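Side-chain contacts in TlmII (Streptoalloteichus hindustanus, PDB 4HVM), which takes part in tallysomycin biosynthesis, probably as a condensation-domain protein that handles substrates carried on phosphopantetheine: residues 163-167 / 168-172; 191-194 / 195-199. All blocks are in the same frame, centred on the assembly; numbering follows the deposited sequence.

Contact 1 of 2, residues 163-167 / 168-172; sequences GRFRP and AQYRD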
loop_
_atom_site.group_PDB
_atom_site.type_symbol
_atom_site.label_atom_id
_atom_site.label_comp_id
_atom_site.label_asym_id
_atom_site.label_seq_id
_atom_site.Cartn_x
_atom_site.Cartn_y
_atom_site.Cartn_z
ATOM N N GLY A 163 21.952 17.056 -8.567
ATOM C CA GLY A 163 22.876 17.386 -7.497
ATOM C C GLY A 163 22.171 17.994 -6.301
ATOM O O GLY A 163 22.745 18.804 -5.570
ATOM N N ARG A 164 20.918 17.599 -6.098
ATOM C CA ARG A 164 20.110 18.149 -5.016
ATOM C C ARG A 164 19.873 17.122 -3.913
ATOM O O ARG A 164 19.181 17.399 -2.932
ATOM C CB ARG A 164 18.776 18.665 -5.560
ATOM C CG ARG A 164 18.925 19.517 -6.809
ATOM C CD ARG A 164 17.718 20.411 -7.031
ATOM N NE ARG A 164 17.933 21.343 -8.134
ATOM C CZ ARG A 164 17.148 22.382 -8.397
ATOM N NH1 ARG A 164 16.093 22.629 -7.631
ATOM N NH2 ARG A 164 17.419 23.177 -9.422
ATOM N N PHE A 165 20.457 15.940 -4.075
ATOM C CA PHE A 165 20.290 14.873 -3.099
ATOM C C PHE A 165 21.218 15.049 -1.903
ATOM O O PHE A 165 22.441 14.979 -2.034
ATOM C CB PHE A 165 20.516 13.508 -3.748
ATOM C CG PHE A 165 20.430 12.359 -2.784
ATOM C CD1 PHE A 165 19.216 11.994 -2.227
ATOM C CD2 PHE A 165 21.560 11.635 -2.441
ATOM C CE1 PHE A 165 19.129 10.934 -1.341
ATOM C CE2 PHE A 165 21.481 10.572 -1.556
ATOM C CZ PHE A 165 20.264 10.221 -1.005
ATOM N N ARG A 166 20.623 15.293 -0.739
ATOM C CA ARG A 166 21.364 15.355 0.512
ATOM C C ARG A 166 20.864 14.267 1.452
ATOM O O ARG A 166 19.713 14.300 1.883
ATOM C CB ARG A 166 21.216 16.731 1.161
ATOM C CG ARG A 166 21.768 17.862 0.312
ATOM C CD ARG A 166 21.794 19.183 1.068
ATOM N NE ARG A 166 20.469 19.571 1.542
ATOM C CZ ARG A 166 20.194 20.736 2.122
ATOM N NH1 ARG A 166 21.153 21.635 2.299
ATOM N NH2 ARG A 166 18.957 21.001 2.523
ATOM N N PRO A 167 21.730 13.288 1.762
ATOM C CA PRO A 167 21.371 12.125 2.583
ATOM C C PRO A 167 20.961 12.505 4.003
ATOM O O PRO A 167 20.165 11.798 4.622
ATOM C CB PRO A 167 22.667 11.305 2.615
ATOM C CG PRO A 167 23.435 11.754 1.422
ATOM C CD PRO A 167 23.118 13.207 1.279
ATOM N N ALA A 168 21.501 13.610 4.505
ATOM C CA ALA A 168 21.197 14.067 5.858
ATOM C C ALA A 168 19.764 14.576 5.969
ATOM O O ALA A 168 19.209 14.660 7.064
ATOM C CB ALA A 168 22.177 15.142 6.289
ATOM N N GLN A 169 19.173 14.919 4.830
ATOM C CA GLN A 169 17.792 15.383 4.789
ATOM C C GLN A 169 16.845 14.254 5.182
ATOM O O GLN A 169 15.745 14.494 5.681
ATOM C CB GLN A 169 17.447 15.889 3.387
ATOM C CG GLN A 169 16.278 16.860 3.327
ATOM C CD GLN A 169 16.689 18.289 3.631
ATOM O OE1 GLN A 169 17.828 18.552 4.016
ATOM N NE2 GLN A 169 15.760 19.222 3.452
ATOM N N TYR A 170 17.281 13.019 4.949
ATOM C CA TYR A 170 16.481 11.845 5.270
ATOM C C TYR A 170 16.933 11.229 6.589
ATOM O O TYR A 170 18.077 11.403 7.010
ATOM C CB TYR A 170 16.580 10.800 4.153
ATOM C CG TYR A 170 16.154 11.298 2.787
ATOM C CD1 TYR A 170 17.055 11.949 1.954
ATOM C CD2 TYR A 170 14.852 11.113 2.329
ATOM C CE1 TYR A 170 16.675 12.407 0.709
ATOM C CE2 TYR A 170 14.462 11.569 1.081
ATOM C CZ TYR A 170 15.379 12.215 0.276
ATOM O OH TYR A 170 14.996 12.669 -0.965
ATOM N N ARG A 171 16.027 10.502 7.232
ATOM C CA ARG A 171 16.330 9.825 8.485
ATOM C C ARG A 171 16.482 8.329 8.238
ATOM O O ARG A 171 15.575 7.693 7.701
ATOM C CB ARG A 171 15.214 10.073 9.498
ATOM C CG ARG A 171 15.500 9.544 10.891
ATOM C CD ARG A 171 14.314 9.790 11.807
ATOM N NE ARG A 171 14.569 9.373 13.181
ATOM C CZ ARG A 171 13.631 9.277 14.118
ATOM N NH1 ARG A 171 12.367 9.561 13.829
ATOM N NH2 ARG A 171 13.957 8.892 15.344
ATOM N N ASP A 172 17.626 7.773 8.629
ATOM C CA ASP A 172 17.912 6.356 8.413
ATOM C C ASP A 172 16.935 5.480 9.199
ATOM O O ASP A 172 16.581 5.792 10.337
ATOM C CB ASP A 172 19.362 6.037 8.800
ATOM C CG ASP A 172 19.870 4.740 8.182
ATOM O OD1 ASP A 172 19.082 3.776 8.053
ATOM O OD2 ASP A 172 21.067 4.685 7.825
#
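F165 and Y170 meet where the chain doubles back after helix 147-161: CE1 of the phenylalanine lies 3.5 Å from CE1 of the tyrosine. The two side chains cross at about a right angle, yet the ring planes are only 36° apart, an oblique pair with centroids separated by 5.7 Å. F165 carries its CG opposite the backbone N (chi1 177°), which swings the ring across to Y170. The carbonyl oxygen R166 O sits at the edge of the tyrosine ring, 3.5 Å from Y170 CD1. R166 and Q169 meet at the surface through a weak bond, R166 NH2 to Q169 OE1 at 3.1 Å, and both chains bend to bring these ends together. Outside the turn, Y170 OH bonds to Q159 OE1, F63 packs edge-to-face with the tyrosine, and F165 rests on A156, A160 and A62. With an alanine at Y170, F165 would probably lose the ring it packs on and Q159 its hydroxyl partner. The backbone turn helps place the rings: Q169 N bonds to R166 O (3.1 Å) and Y170 N to P167 O (3.1 Å). These are two overlapping type I turns, a short 3-10 turn, following the Schellman motif that ends the helix at G163.

Contact 2 of 2, residues 191-194 / 195-199; sequences RHRW and WSRRL. With SO4 (sulfate ion), chain E.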
loop_
_atom_site.group_PDB
_atom_site.type_symbol
_atom_site.label_atom_id
_atom_site.label_comp_id
_atom_site.label_asym_id
_atom_site.label_seq_id
_atom_site.Cartn_x
_atom_site.Cartn_y
_atom_site.Cartn_z
ATOM N N ARG A 191 -4.085 -2.549 25.066
ATOM C CA ARG A 191 -4.493 -2.707 23.676
ATOM C C ARG A 191 -4.886 -4.156 23.399
ATOM O O ARG A 191 -5.841 -4.427 22.668
ATOM C CB ARG A 191 -3.360 -2.286 22.737
ATOM C CG ARG A 191 -2.841 -0.872 22.966
ATOM C CD ARG A 191 -3.892 0.175 22.641
ATOM N NE ARG A 191 -3.423 1.525 22.940
ATOM C CZ ARG A 191 -2.680 2.263 22.118
ATOM N NH1 ARG A 191 -2.314 1.785 20.938
ATOM N NH2 ARG A 191 -2.298 3.481 22.478
ATOM N N HIS A 192 -4.137 -5.086 23.983
ATOM C CA HIS A 192 -4.413 -6.504 23.809
ATOM C C HIS A 192 -5.757 -6.856 24.432
ATOM O O HIS A 192 -6.498 -7.684 23.907
ATOM C CB HIS A 192 -3.305 -7.350 24.431
ATOM C CG HIS A 192 -3.384 -8.801 24.074
ATOM N ND1 HIS A 192 -4.114 -9.712 24.808
ATOM C CD2 HIS A 192 -2.825 -9.499 23.057
ATOM C CE1 HIS A 192 -3.999 -10.909 24.259
ATOM N NE2 HIS A 192 -3.222 -10.807 23.196
ATOM N N ARG A 193 -6.061 -6.221 25.557
ATOM C CA ARG A 193 -7.344 -6.414 26.220
ATOM C C ARG A 193 -8.489 -5.874 25.369
ATOM O O ARG A 193 -9.492 -6.555 25.159
ATOM C CB ARG A 193 -7.353 -5.712 27.577
ATOM C CG ARG A 193 -7.371 -6.646 28.772
ATOM C CD ARG A 193 -7.853 -5.908 30.011
ATOM N NE ARG A 193 -9.222 -5.425 29.853
ATOM C CZ ARG A 193 -9.715 -4.350 30.462
ATOM N NH1 ARG A 193 -8.948 -3.632 31.271
ATOM N NH2 ARG A 193 -10.973 -3.988 30.256
ATOM N N TRP A 194 -8.326 -4.643 24.892
ATOM C CA TRP A 194 -9.350 -3.953 24.114
ATOM C C TRP A 194 -9.795 -4.772 22.906
ATOM O O TRP A 194 -10.983 -4.830 22.590
ATOM C CB TRP A 194 -8.823 -2.590 23.656
ATOM C CG TRP A 194 -9.877 -1.670 23.099
ATOM C CD1 TRP A 194 -10.620 -0.763 23.794
ATOM C CD2 TRP A 194 -10.288 -1.558 21.727
ATOM N NE1 TRP A 194 -11.471 -0.096 22.947
ATOM C CE2 TRP A 194 -11.287 -0.565 21.673
ATOM C CE3 TRP A 194 -9.912 -2.201 20.543
ATOM C CZ2 TRP A 194 -11.915 -0.200 20.483
ATOM C CZ3 TRP A 194 -10.539 -1.835 19.360
ATOM C CH2 TRP A 194 -11.529 -0.845 19.341
ATOM N N TRP A 195 -8.837 -5.410 22.242
ATOM C CA TRP A 195 -9.138 -6.214 21.065
ATOM C C TRP A 195 -9.641 -7.607 21.428
ATOM O O TRP A 195 -10.420 -8.200 20.685
ATOM C CB TRP A 195 -7.916 -6.302 20.150
ATOM C CG TRP A 195 -7.720 -5.078 19.315
ATOM C CD1 TRP A 195 -6.923 -4.006 19.599
ATOM C CD2 TRP A 195 -8.345 -4.791 18.060
ATOM N NE1 TRP A 195 -7.010 -3.072 18.594
ATOM C CE2 TRP A 195 -7.878 -3.532 17.638
ATOM C CE3 TRP A 195 -9.254 -5.481 17.251
ATOM C CZ2 TRP A 195 -8.289 -2.946 16.439
ATOM C CZ3 TRP A 195 -9.661 -4.899 16.065
ATOM C CH2 TRP A 195 -9.180 -3.646 15.669
ATOM N N SER A 196 -9.194 -8.127 22.568
ATOM C CA SER A 196 -9.650 -9.435 23.036
ATOM C C SER A 196 -11.142 -9.429 23.333
ATOM O O SER A 196 -11.824 -10.437 23.154
ATOM C CB SER A 196 -8.881 -9.866 24.287
ATOM O OG SER A 196 -7.538 -10.194 23.962
ATOM N N ARG A 197 -11.641 -8.283 23.785
ATOM C CA ARG A 197 -13.045 -8.137 24.146
ATOM C C ARG A 197 -13.939 -7.958 22.919
ATOM O O ARG A 197 -15.118 -8.314 22.944
ATOM C CB ARG A 197 -13.216 -6.960 25.114
ATOM C CG ARG A 197 -14.659 -6.648 25.484
ATOM C CD ARG A 197 -14.768 -5.395 26.347
ATOM N NE ARG A 197 -14.708 -5.687 27.777
ATOM C CZ ARG A 197 -13.594 -5.674 28.502
ATOM N NH1 ARG A 197 -12.431 -5.385 27.931
ATOM N NH2 ARG A 197 -13.642 -5.952 29.798
ATOM N N ARG A 198 -13.373 -7.426 21.840
ATOM C CA ARG A 198 -14.167 -7.061 20.668
ATOM C C ARG A 198 -14.122 -8.060 19.511
ATOM O O ARG A 198 -15.100 -8.205 18.778
ATOM C CB ARG A 198 -13.784 -5.660 20.188
ATOM C CG ARG A 198 -14.377 -4.567 21.055
ATOM C CD ARG A 198 -13.714 -3.226 20.825
ATOM N NE ARG A 198 -14.242 -2.207 21.728
ATOM C CZ ARG A 198 -13.893 -2.086 23.006
ATOM N NH1 ARG A 198 -14.427 -1.125 23.748
ATOM N NH2 ARG A 198 -13.013 -2.923 23.543
ATOM N N LEU A 199 -12.992 -8.743 19.352
ATOM C CA LEU A 199 -12.835 -9.740 18.289
ATOM C C LEU A 199 -13.917 -10.835 18.225
ATOM O O LEU A 199 -14.375 -11.174 17.133
ATOM C CB LEU A 199 -11.434 -10.366 18.324
ATOM C CG LEU A 199 -10.295 -9.514 17.762
ATOM C CD1 LEU A 199 -8.961 -10.236 17.883
ATOM C CD2 LEU A 199 -10.570 -9.131 16.314
HETATM S S SO4 E . -13.192 -1.277 27.025
HETATM O O1 SO4 E . -14.196 -1.932 27.859
HETATM O O2 SO4 E . -12.085 -0.781 27.843
HETATM O O3 SO4 E . -12.673 -2.257 26.075
HETATM O O4 SO4 E . -13.818 -0.158 26.323
#
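H192 O takes two bonds from S196, one from OG at 2.7 Å and one from the backbone N at 3.0 Å, reaching it from opposite faces of the carbonyl plane. This is a serine folded back on the i-4 carbonyl of its own alpha-helix, here in the last turns of helix 185-198. Two residues further along the same helix, W194 and R198 form a cation-pi stack, the guanidinium lying flat on the indole with planes 8° apart. R198 CZ stands 3.4 Å from the centroid of the W194 five-membered ring, and CD covers the six-membered ring. The arginine is straight from CG to NE, and R198 NH2 reaches W194 O at 2.9 Å, in the carbonyl plane and on a lone pair. R198 NH2 also holds sulfate O3 (2.6 Å) while R198 NH1 bonds to O4 (2.8 Å), so ring, carbonyl and anion together fix the guanidinium's rotation. R193 and R197 run side by side near the sulfate, probably a crystallisation ion, and probably add to the positive charge around it. W194 CG is anti to the backbone N (chi1 -168°), which presents the CE3-CZ3 edge of the indole to W195. That neighbour is tied through NE1 to H331 O, and H331 also stacks on W194. The tryptophans pack edge-to-face, planes at 73°, with W194 CZ3 over the centre of the W195 ring and 3.6 Å from its CE2.

In the fold
The two contacts come in series along the chain: contact 1 closes at D172, and contact 2 opens at R191, within helix 185-198. Their centres are about 41 Å apart and their nearest atoms about 18 Å, so they do not touch. Contact 1 is a loop turn packed on helices 147-161 and 49-62, whereas contact 2 is a helix end resting against helix 335-344 and the residues H331 to L333 just before it. The chain between them therefore travels from one side of the molecule to the other, consistent with the two-lobed build of condensation domains. Both sites lie toward the surface, 24 and 26 Å from the chain centre.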